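Local atomic coordinates of DNA double-strand break repair nuclease NurA (Sulfolobus solfataricus, PDB entry 2YGK), a protein that acts as a homodimeric manganese-dependent nuclease and, together with HerA, processes the ends of linear double-stranded DNA in double-strand break repair. Residues V35-N45 with L220-K231; I70-S78 with I108-L119. One frame throughout, in Å; residues are numbered along the deposited sequence.

Contact 1. Residues V35-N45 with L220-K231; sequences VNEYWNEYVIN and LELFTEKRGFSK
The indole of Trp39 is gripped from two sides by segment 220-231. Its CG lies anti to the backbone N (chi1 -173°), which turns the ring toward that segment: Thr224 CG2 sits over one face, 3.8 Å from the centroid of the Trp39 five-membered ring in a CH-pi contact, while the backbone of Phe229 covers the opposite face. Leu220 CD2 approaches Trp39 CE3 to 3.6 Å, and Trp39 NE1 makes a weak hydrogen bond to Lys226 O at 3.4 Å. On the other sheet face, Asn40 CB rests over the Phe229 ring, 3.6 Å from its centroid, with amide and ring planes 19° apart. Asn40 and Phe229 form an antiparallel hydrogen-bonded pair, Asn40 N lying 2.8 Å from Phe229 O. Beyond it, the extended Arg227 runs alongside Tyr42 and donates from NH1 to Tyr42 O at 2.8 Å, from above the carbonyl plane. Asp288 salt-bridges Arg227 NH2 and hydrogen-bonds Tyr42 OH, which probably fixes their relative placement; Arg227 NE is hydrogen-bonded to Leu263 O. Strand 39-41 thus borders strand 228-236 at one end of the mixed sheet, with helix 280-291 against Phe229 and helices 17-38 and 216-223 meeting through Val35 and Phe223.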
loop_
_atom_site.group_PDB
_atom_site.type_symbol
_atom_site.label_atom_id
_atom_site.label_comp_id
_atom_site.label_asym_id
_atom_site.label_seq_id
_atom_site.Cartn_x
_atom_site.Cartn_y
_atom_site.Cartn_z
ATOM N N VAL A 35 2.661 -33.240 -3.930
ATOM C CA VAL A 35 2.389 -32.759 -2.584
ATOM C C VAL A 35 2.682 -33.850 -1.592
ATOM O O VAL A 35 3.534 -33.699 -0.727
ATOM C CB VAL A 35 0.929 -32.325 -2.400
ATOM C CG1 VAL A 35 0.563 -32.305 -0.938
ATOM C CG2 VAL A 35 0.712 -30.970 -3.009
ATOM N N ASN A 36 1.984 -34.964 -1.744
ATOM C CA ASN A 36 2.078 -36.077 -0.795
ATOM C C ASN A 36 3.481 -36.707 -0.769
ATOM O O ASN A 36 3.922 -37.176 0.273
ATOM C CB ASN A 36 0.979 -37.102 -1.096
ATOM C CG ASN A 36 -0.422 -36.477 -1.080
ATOM O OD1 ASN A 36 -0.745 -35.652 -0.214
ATOM N ND2 ASN A 36 -1.250 -36.862 -2.046
ATOM N N GLU A 37 4.178 -36.676 -1.905
ATOM C CA GLU A 37 5.608 -36.958 -1.960
ATOM C C GLU A 37 6.337 -36.075 -0.962
ATOM O O GLU A 37 7.131 -36.555 -0.179
ATOM C CB GLU A 37 6.188 -36.662 -3.354
ATOM C CG GLU A 37 5.531 -37.392 -4.564
ATOM C CD GLU A 37 6.093 -38.759 -4.847
ATOM O OE1 GLU A 37 7.087 -39.160 -4.205
ATOM O OE2 GLU A 37 5.526 -39.435 -5.725
ATOM N N TYR A 38 6.050 -34.775 -0.997
ATOM C CA TYR A 38 6.794 -33.764 -0.223
ATOM C C TYR A 38 6.186 -33.370 1.120
ATOM O O TYR A 38 6.664 -32.426 1.714
ATOM C CB TYR A 38 6.887 -32.464 -1.006
ATOM C CG TYR A 38 7.850 -32.365 -2.147
ATOM C CD1 TYR A 38 8.611 -33.437 -2.596
ATOM C CD2 TYR A 38 7.974 -31.161 -2.805
ATOM C CE1 TYR A 38 9.486 -33.271 -3.681
ATOM C CE2 TYR A 38 8.820 -30.992 -3.853
ATOM C CZ TYR A 38 9.571 -32.028 -4.298
ATOM O OH TYR A 38 10.389 -31.761 -5.371
ATOM N N TRP A 39 5.127 -34.035 1.563
ATOM C CA TRP A 39 4.549 -33.795 2.898
ATOM C C TRP A 39 4.759 -34.992 3.856
ATOM O O TRP A 39 4.656 -36.170 3.458
ATOM C CB TRP A 39 3.065 -33.488 2.769
ATOM C CG TRP A 39 2.357 -33.060 4.043
ATOM C CD1 TRP A 39 1.388 -33.756 4.708
ATOM C CD2 TRP A 39 2.518 -31.826 4.755
ATOM N NE1 TRP A 39 0.963 -33.042 5.803
ATOM C CE2 TRP A 39 1.639 -31.854 5.850
ATOM C CE3 TRP A 39 3.325 -30.712 4.577
ATOM C CZ2 TRP A 39 1.545 -30.798 6.779
ATOM C CZ3 TRP A 39 3.234 -29.647 5.493
ATOM C CH2 TRP A 39 2.347 -29.705 6.582
ATOM N N ASN A 40 5.049 -34.681 5.113
ATOM C CA ASN A 40 5.243 -35.699 6.134
ATOM C C ASN A 40 4.222 -35.538 7.235
ATOM O O ASN A 40 4.181 -34.497 7.894
ATOM C CB ASN A 40 6.657 -35.615 6.713
ATOM C CG ASN A 40 7.718 -35.837 5.659
ATOM O OD1 ASN A 40 8.083 -36.994 5.330
ATOM N ND2 ASN A 40 8.219 -34.723 5.094
ATOM N N GLU A 41 3.383 -36.548 7.420
ATOM C CA GLU A 41 2.444 -36.560 8.533
ATOM C C GLU A 41 3.217 -36.690 9.819
ATOM O O GLU A 41 4.200 -37.409 9.876
ATOM C CB GLU A 41 1.443 -37.705 8.387
ATOM C CG GLU A 41 0.450 -37.458 7.289
ATOM C CD GLU A 41 -0.530 -38.600 7.047
ATOM O OE1 GLU A 41 -0.905 -39.314 8.031
ATOM O OE2 GLU A 41 -0.928 -38.761 5.848
ATOM N N TYR A 42 2.808 -35.969 10.838
ATOM C CA TYR A 42 3.372 -36.125 12.160
ATOM C C TYR A 42 2.279 -35.836 13.158
ATOM O O TYR A 42 2.125 -34.729 13.646
ATOM C CB TYR A 42 4.569 -35.208 12.371
ATOM C CG TYR A 42 5.252 -35.412 13.693
ATOM C CD1 TYR A 42 5.689 -36.672 14.081
ATOM C CD2 TYR A 42 5.464 -34.358 14.558
ATOM C CE1 TYR A 42 6.321 -36.873 15.297
ATOM C CE2 TYR A 42 6.099 -34.541 15.782
ATOM C CZ TYR A 42 6.526 -35.800 16.148
ATOM O OH TYR A 42 7.168 -36.011 17.350
ATOM N N VAL A 43 1.513 -36.858 13.464
ATOM C CA VAL A 43 0.312 -36.658 14.225
ATOM C C VAL A 43 0.498 -36.642 15.764
ATOM O O VAL A 43 -0.284 -35.993 16.421
ATOM C CB VAL A 43 -0.815 -37.620 13.722
ATOM C CG1 VAL A 43 -0.648 -39.036 14.279
ATOM C CG2 VAL A 43 -2.184 -37.053 14.045
ATOM N N ILE A 44 1.510 -37.303 16.336
ATOM C CA ILE A 44 1.659 -37.347 17.828
ATOM C C ILE A 44 2.488 -36.200 18.375
ATOM O O ILE A 44 3.560 -35.916 17.845
ATOM C CB ILE A 44 2.394 -38.631 18.375
ATOM C CG1 ILE A 44 1.684 -39.929 17.993
ATOM C CG2 ILE A 44 2.501 -38.591 19.916
ATOM C CD1 ILE A 44 2.327 -41.175 18.608
ATOM N N ASN A 45 2.015 -35.584 19.462
ATOM C CA ASN A 45 2.763 -34.526 20.189
ATOM C C ASN A 45 3.566 -35.057 21.394
ATOM O O ASN A 45 3.388 -36.216 21.812
ATOM C CB ASN A 45 1.811 -33.395 20.654
ATOM C CG ASN A 45 0.787 -33.848 21.740
ATOM O OD1 ASN A 45 0.789 -34.997 22.211
ATOM N ND2 ASN A 45 -0.087 -32.922 22.137
ATOM N N LEU A 220 0.168 -26.583 -0.138
ATOM C CA LEU A 220 0.023 -27.501 1.017
ATOM C C LEU A 220 -1.299 -27.410 1.778
ATOM O O LEU A 220 -1.735 -28.367 2.418
ATOM C CB LEU A 220 1.150 -27.286 2.022
ATOM C CG LEU A 220 2.554 -27.564 1.512
ATOM C CD1 LEU A 220 3.553 -26.870 2.415
ATOM C CD2 LEU A 220 2.794 -29.096 1.387
ATOM N N GLU A 221 -1.923 -26.245 1.750
ATOM C CA GLU A 221 -3.186 -26.037 2.454
ATOM C C GLU A 221 -4.297 -26.655 1.658
ATOM O O GLU A 221 -5.283 -27.103 2.225
ATOM C CB GLU A 221 -3.445 -24.556 2.677
ATOM C CG GLU A 221 -2.536 -23.920 3.750
ATOM C CD GLU A 221 -2.696 -22.401 3.870
ATOM O OE1 GLU A 221 -3.621 -21.822 3.248
ATOM O OE2 GLU A 221 -1.887 -21.785 4.606
ATOM N N LEU A 222 -4.135 -26.686 0.340
ATOM C CA LEU A 222 -5.147 -27.277 -0.504
ATOM C C LEU A 222 -5.110 -28.789 -0.434
ATOM O O LEU A 222 -6.165 -29.412 -0.236
ATOM C CB LEU A 222 -5.016 -26.803 -1.960
ATOM C CG LEU A 222 -5.486 -25.378 -2.238
ATOM C CD1 LEU A 222 -5.319 -25.127 -3.683
ATOM C CD2 LEU A 222 -6.927 -25.174 -1.815
ATOM N N PHE A 223 -3.910 -29.370 -0.544
ATOM C CA PHE A 223 -3.765 -30.813 -0.775
ATOM C C PHE A 223 -3.273 -31.680 0.382
ATOM O O PHE A 223 -3.026 -32.860 0.188
ATOM C CB PHE A 223 -2.901 -31.031 -2.007
ATOM C CG PHE A 223 -3.511 -30.463 -3.248
ATOM C CD1 PHE A 223 -4.669 -31.004 -3.748
ATOM C CD2 PHE A 223 -2.964 -29.343 -3.872
ATOM C CE1 PHE A 223 -5.265 -30.466 -4.870
ATOM C CE2 PHE A 223 -3.545 -28.800 -4.995
ATOM C CZ PHE A 223 -4.697 -29.359 -5.505
ATOM N N THR A 224 -3.135 -31.103 1.575
ATOM C CA THR A 224 -2.892 -31.877 2.788
ATOM C C THR A 224 -3.834 -31.364 3.869
ATOM O O THR A 224 -4.233 -30.187 3.841
ATOM C CB THR A 224 -1.441 -31.741 3.267
ATOM O OG1 THR A 224 -1.236 -30.486 3.925
ATOM C CG2 THR A 224 -0.465 -31.860 2.111
ATOM N N GLU A 225 -4.194 -32.237 4.801
ATOM C CA GLU A 225 -5.063 -31.871 5.919
ATOM C C GLU A 225 -4.374 -32.040 7.249
ATOM O O GLU A 225 -4.587 -31.229 8.145
ATOM C CB GLU A 225 -6.362 -32.700 5.921
ATOM C CG GLU A 225 -7.534 -32.139 6.816
ATOM C CD GLU A 225 -7.725 -32.855 8.192
ATOM O OE1 GLU A 225 -7.888 -34.095 8.220
ATOM O OE2 GLU A 225 -7.747 -32.170 9.252
ATOM N N LYS A 226 -3.569 -33.095 7.375
ATOM C CA LYS A 226 -3.102 -33.547 8.679
ATOM C C LYS A 226 -1.881 -32.763 9.175
ATOM O O LYS A 226 -1.077 -32.223 8.392
ATOM C CB LYS A 226 -2.794 -35.039 8.656
ATOM C CG LYS A 226 -4.022 -35.956 8.643
ATOM C CD LYS A 226 -4.388 -36.344 10.057
ATOM C CE LYS A 226 -5.763 -37.016 10.190
ATOM N NZ LYS A 226 -5.879 -37.769 11.531
ATOM N N ARG A 227 -1.755 -32.690 10.497
ATOM C CA ARG A 227 -0.579 -32.089 11.128
ATOM C C ARG A 227 0.728 -32.679 10.567
ATOM O O ARG A 227 0.857 -33.886 10.429
ATOM C CB ARG A 227 -0.659 -32.310 12.634
ATOM C CG ARG A 227 0.575 -31.905 13.432
ATOM C CD ARG A 227 0.376 -32.284 14.915
ATOM N NE ARG A 227 1.289 -31.603 15.842
ATOM C CZ ARG A 227 2.381 -32.150 16.382
ATOM N NH1 ARG A 227 2.766 -33.380 16.061
ATOM N NH2 ARG A 227 3.119 -31.453 17.245
ATOM N N GLY A 228 1.683 -31.821 10.245
ATOM C CA GLY A 228 2.923 -32.275 9.659
ATOM C C GLY A 228 3.925 -31.216 9.213
ATOM O O GLY A 228 3.927 -30.096 9.674
ATOM N N PHE A 229 4.817 -31.618 8.321
ATOM C CA PHE A 229 5.905 -30.780 7.889
ATOM C C PHE A 229 6.366 -31.150 6.524
ATOM O O PHE A 229 6.166 -32.246 6.065
ATOM C CB PHE A 229 7.068 -30.852 8.866
ATOM C CG PHE A 229 7.687 -32.182 8.964
ATOM C CD1 PHE A 229 7.143 -33.159 9.801
ATOM C CD2 PHE A 229 8.821 -32.486 8.236
ATOM C CE1 PHE A 229 7.736 -34.432 9.903
ATOM C CE2 PHE A 229 9.417 -33.751 8.325
ATOM C CZ PHE A 229 8.877 -34.718 9.157
ATOM N N SER A 230 6.976 -30.205 5.844
ATOM C CA SER A 230 7.354 -30.429 4.460
ATOM C C SER A 230 8.787 -30.862 4.352
ATOM O O SER A 230 9.565 -30.713 5.284
ATOM C CB SER A 230 7.245 -29.113 3.717
ATOM O OG SER A 230 8.286 -28.241 4.114
ATOM N N LYS A 231 9.156 -31.327 3.171
ATOM C CA LYS A 231 10.544 -31.358 2.795
ATOM C C LYS A 231 11.221 -30.037 3.220
ATOM O O LYS A 231 10.639 -28.944 3.122
ATOM C CB LYS A 231 10.665 -31.571 1.299
ATOM C CG LYS A 231 12.064 -31.367 0.766
ATOM C CD LYS A 231 12.293 -32.103 -0.564
ATOM C CE LYS A 231 13.793 -32.356 -0.784
ATOM N NZ LYS A 231 14.218 -32.402 -2.208
#

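Contact 2. Residues I70-S78 with I108-L119; sequences IVYAVGAES and ISLLMEALELSL
Val74 and Ile108 meet through branches set by their first torsions. In Val74, chi1 of -69° places CG1 anti to the carbonyl carbon, where it faces the helix and comes within 3.8 Å of Ile108 CG2; the other methyl, Val74 CG2, crosses Leu115 at about a right angle and touches its CD1 at 3.7 Å. In Ile108, chi1 of -72° puts CG1 beside the backbone N, and the extended second torsion sends CD1 to 3.7 Å from Tyr72 CB and 4.0 Å from Ile70 CG2. The Tyr72 ring stacks on Phe98 of the next strand and offers CE2 to Leu111 CD2. Farther on, the small Ala76 lets the helix backbone come close, its CB lying 3.7 Å from Glu116 N, and Leu119 CD1 packs 3.6 Å from Ala76 O. No hydrogen bond joins the segments; the interface is held by buried apolar contacts, with strand and helix running nearly parallel, 21° apart. Glu116, whose CG touches Ala76 CB, forms a salt bridge with Lys139; its side chain, by nearest atoms, lies about 5 Å from the manganese ion bound by Asp58 and Asp133. A three-stranded antiparallel meander with the following helix packed along one face is characteristic of the RNase H-like fold, and here that helix brings an acidic side chain to the border of the metal site.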
loop_
_atom_site.group_PDB
_atom_site.type_symbol
_atom_site.label_atom_id
_atom_site.label_comp_id
_atom_site.label_asym_id
_atom_site.label_seq_id
_atom_site.Cartn_x
_atom_site.Cartn_y
_atom_site.Cartn_z
ATOM N N ILE A 70 3.360 13.491 7.724
ATOM C CA ILE A 70 2.915 12.129 7.961
ATOM C C ILE A 70 2.976 11.826 9.444
ATOM O O ILE A 70 4.054 11.597 9.998
ATOM C CB ILE A 70 3.785 11.086 7.232
ATOM C CG1 ILE A 70 4.072 11.504 5.790
ATOM C CG2 ILE A 70 3.100 9.720 7.268
ATOM C CD1 ILE A 70 2.822 11.795 5.009
ATOM N N VAL A 71 1.819 11.803 10.089
ATOM C CA VAL A 71 1.748 11.534 11.514
ATOM C C VAL A 71 1.749 10.039 11.726
ATOM O O VAL A 71 0.827 9.384 11.293
ATOM C CB VAL A 71 0.469 12.100 12.131
ATOM C CG1 VAL A 71 0.383 11.729 13.620
ATOM C CG2 VAL A 71 0.407 13.641 11.938
ATOM N N TYR A 72 2.772 9.509 12.398
ATOM C CA TYR A 72 2.915 8.073 12.547
ATOM C C TYR A 72 3.052 7.619 13.984
ATOM O O TYR A 72 3.366 8.381 14.886
ATOM C CB TYR A 72 4.139 7.583 11.799
ATOM C CG TYR A 72 5.422 8.022 12.448
ATOM C CD1 TYR A 72 6.017 9.237 12.111
ATOM C CD2 TYR A 72 6.019 7.250 13.421
ATOM C CE1 TYR A 72 7.200 9.646 12.711
ATOM C CE2 TYR A 72 7.187 7.643 14.021
ATOM C CZ TYR A 72 7.784 8.848 13.666
ATOM O OH TYR A 72 8.969 9.233 14.285
ATOM N N ALA A 73 2.868 6.326 14.155
ATOM C CA ALA A 73 2.993 5.693 15.431
ATOM C C ALA A 73 3.468 4.288 15.167
ATOM O O ALA A 73 2.908 3.586 14.342
ATOM C CB ALA A 73 1.662 5.689 16.128
ATOM N N VAL A 74 4.506 3.886 15.871
ATOM C CA VAL A 74 5.042 2.530 15.791
ATOM C C VAL A 74 5.082 1.962 17.198
ATOM O O VAL A 74 5.194 2.726 18.183
ATOM C CB VAL A 74 6.488 2.536 15.267
ATOM C CG1 VAL A 74 6.532 2.938 13.782
ATOM C CG2 VAL A 74 7.353 3.461 16.138
ATOM N N GLY A 75 5.026 0.635 17.293
ATOM C CA GLY A 75 5.113 -0.033 18.565
ATOM C C GLY A 75 5.502 -1.500 18.403
ATOM O O GLY A 75 5.101 -2.166 17.464
ATOM N N ALA A 76 6.290 -2.005 19.329
ATOM C CA ALA A 76 6.621 -3.407 19.316
ATOM C C ALA A 76 6.533 -3.922 20.747
ATOM O O ALA A 76 6.685 -3.160 21.711
ATOM C CB ALA A 76 8.010 -3.643 18.696
ATOM N N GLU A 77 6.261 -5.208 20.865
ATOM C CA GLU A 77 6.146 -5.853 22.142
ATOM C C GLU A 77 6.824 -7.213 22.125
ATOM O O GLU A 77 6.705 -7.951 21.165
ATOM C CB GLU A 77 4.671 -6.023 22.445
ATOM C CG GLU A 77 4.373 -6.642 23.782
ATOM C CD GLU A 77 2.908 -6.598 24.096
ATOM O OE1 GLU A 77 2.158 -7.429 23.670
ATOM O OE2 GLU A 77 2.435 -5.719 24.766
ATOM N N SER A 78 7.545 -7.526 23.193
ATOM C CA SER A 78 8.012 -8.878 23.451
ATOM C C SER A 78 7.039 -9.529 24.448
ATOM O O SER A 78 6.478 -8.867 25.332
ATOM C CB SER A 78 9.465 -8.907 23.989
ATOM O OG SER A 78 9.559 -8.253 25.248
ATOM N N ILE A 108 8.288 4.200 7.929
ATOM C CA ILE A 108 7.546 3.932 9.141
ATOM C C ILE A 108 7.690 2.445 9.447
ATOM O O ILE A 108 7.970 2.066 10.587
ATOM C CB ILE A 108 6.061 4.268 9.042
ATOM C CG1 ILE A 108 5.845 5.784 9.027
ATOM C CG2 ILE A 108 5.297 3.681 10.224
ATOM C CD1 ILE A 108 4.511 6.201 8.386
ATOM N N SER A 109 7.506 1.609 8.433
ATOM C CA SER A 109 7.544 0.183 8.673
ATOM C C SER A 109 8.941 -0.292 9.048
ATOM O O SER A 109 9.074 -1.166 9.878
ATOM C CB SER A 109 6.959 -0.611 7.501
ATOM O OG SER A 109 7.449 -0.152 6.272
ATOM N N LEU A 110 9.975 0.283 8.436
ATOM C CA LEU A 110 11.346 -0.096 8.749
ATOM C C LEU A 110 11.676 0.331 10.171
ATOM O O LEU A 110 12.420 -0.343 10.876
ATOM C CB LEU A 110 12.335 0.552 7.775
ATOM C CG LEU A 110 12.312 -0.095 6.392
ATOM C CD1 LEU A 110 12.998 0.767 5.332
ATOM C CD2 LEU A 110 12.927 -1.454 6.420
ATOM N N LEU A 111 11.150 1.474 10.581
ATOM C CA LEU A 111 11.290 1.917 11.952
ATOM C C LEU A 111 10.625 0.920 12.907
ATOM O O LEU A 111 11.205 0.551 13.938
ATOM C CB LEU A 111 10.707 3.294 12.084
ATOM C CG LEU A 111 10.683 3.986 13.436
ATOM C CD1 LEU A 111 11.966 3.790 14.237
ATOM C CD2 LEU A 111 10.396 5.474 13.170
HETATM N N MSE A 112 9.450 0.424 12.534
HETATM C CA MSE A 112 8.773 -0.593 13.324
HETATM C C MSE A 112 9.645 -1.854 13.404
HETATM O O MSE A 112 9.865 -2.374 14.484
HETATM C CB MSE A 112 7.394 -0.883 12.741
HETATM C CG MSE A 112 6.589 -1.973 13.470
HETATM SE SE MSE A 112 5.133 -2.672 12.317
HETATM C CE MSE A 112 6.320 -3.191 10.831
ATOM N N GLU A 113 10.168 -2.317 12.271
ATOM C CA GLU A 113 11.012 -3.495 12.245
ATOM C C GLU A 113 12.245 -3.323 13.173
ATOM O O GLU A 113 12.565 -4.195 13.970
ATOM C CB GLU A 113 11.351 -3.851 10.780
ATOM C CG GLU A 113 10.233 -4.829 10.100
ATOM C CD GLU A 113 9.642 -4.362 8.704
ATOM O OE1 GLU A 113 10.261 -3.496 8.026
ATOM O OE2 GLU A 113 8.558 -4.890 8.289
ATOM N N ALA A 114 12.871 -2.155 13.131
ATOM C CA ALA A 114 13.921 -1.800 14.070
ATOM C C ALA A 114 13.574 -2.090 15.537
ATOM O O ALA A 114 14.405 -2.646 16.256
ATOM C CB ALA A 114 14.278 -0.354 13.902
ATOM N N LEU A 115 12.374 -1.741 15.986
ATOM C CA LEU A 115 12.014 -1.894 17.394
ATOM C C LEU A 115 11.789 -3.360 17.740
ATOM O O LEU A 115 12.161 -3.820 18.839
ATOM C CB LEU A 115 10.769 -1.089 17.750
ATOM C CG LEU A 115 10.891 0.439 17.677
ATOM C CD1 LEU A 115 9.519 1.070 17.959
ATOM C CD2 LEU A 115 11.931 0.982 18.628
ATOM N N GLU A 116 11.172 -4.098 16.816
ATOM C CA GLU A 116 11.022 -5.536 16.971
ATOM C C GLU A 116 12.394 -6.152 17.175
ATOM O O GLU A 116 12.657 -6.772 18.199
ATOM C CB GLU A 116 10.370 -6.172 15.738
ATOM C CG GLU A 116 8.919 -5.898 15.620
ATOM C CD GLU A 116 8.289 -6.332 14.301
ATOM O OE1 GLU A 116 8.343 -7.496 13.938
ATOM O OE2 GLU A 116 7.687 -5.498 13.632
ATOM N N LEU A 117 13.270 -5.969 16.191
ATOM C CA LEU A 117 14.569 -6.621 16.226
ATOM C C LEU A 117 15.345 -6.163 17.439
ATOM O O LEU A 117 16.011 -6.978 18.061
ATOM C CB LEU A 117 15.380 -6.338 14.977
ATOM C CG LEU A 117 14.797 -6.764 13.614
ATOM C CD1 LEU A 117 15.701 -6.098 12.574
ATOM C CD2 LEU A 117 14.645 -8.337 13.408
ATOM N N SER A 118 15.251 -4.897 17.835
ATOM C CA SER A 118 15.966 -4.557 19.064
ATOM C C SER A 118 15.358 -5.187 20.332
ATOM O O SER A 118 16.063 -5.419 21.275
ATOM C CB SER A 118 16.166 -3.052 19.215
ATOM O OG SER A 118 15.009 -2.467 19.733
ATOM N N LEU A 119 14.072 -5.494 20.361
ATOM C CA LEU A 119 13.508 -6.217 21.510
ATOM C C LEU A 119 13.930 -7.690 21.476
ATOM O O LEU A 119 14.037 -8.355 22.514
ATOM C CB LEU A 119 11.977 -6.108 21.546
ATOM C CG LEU A 119 11.400 -4.734 21.892
ATOM C CD1 LEU A 119 9.893 -4.678 21.796
ATOM C CD2 LEU A 119 11.802 -4.397 23.287
#

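From the N terminus, helix 17-38 leads into strand 39-41, the first half of contact 1, which waits some 175 residues for its partner. Within that interval the chain lays down strands 54-65, 70-82 and 85-98 and then helix 104-123, so contact 2 closes a short loop of its own, lying wholly within the long one that contact 1 completes at 220-231. The two do not touch: their centres are 35 Å apart, on opposite sides of the chain's centre. They nevertheless share one sheet, contact 1 adding an outermost strand and contact 2 covering the meander near the opposite end, beside the manganese site. Both also reach the second subunit.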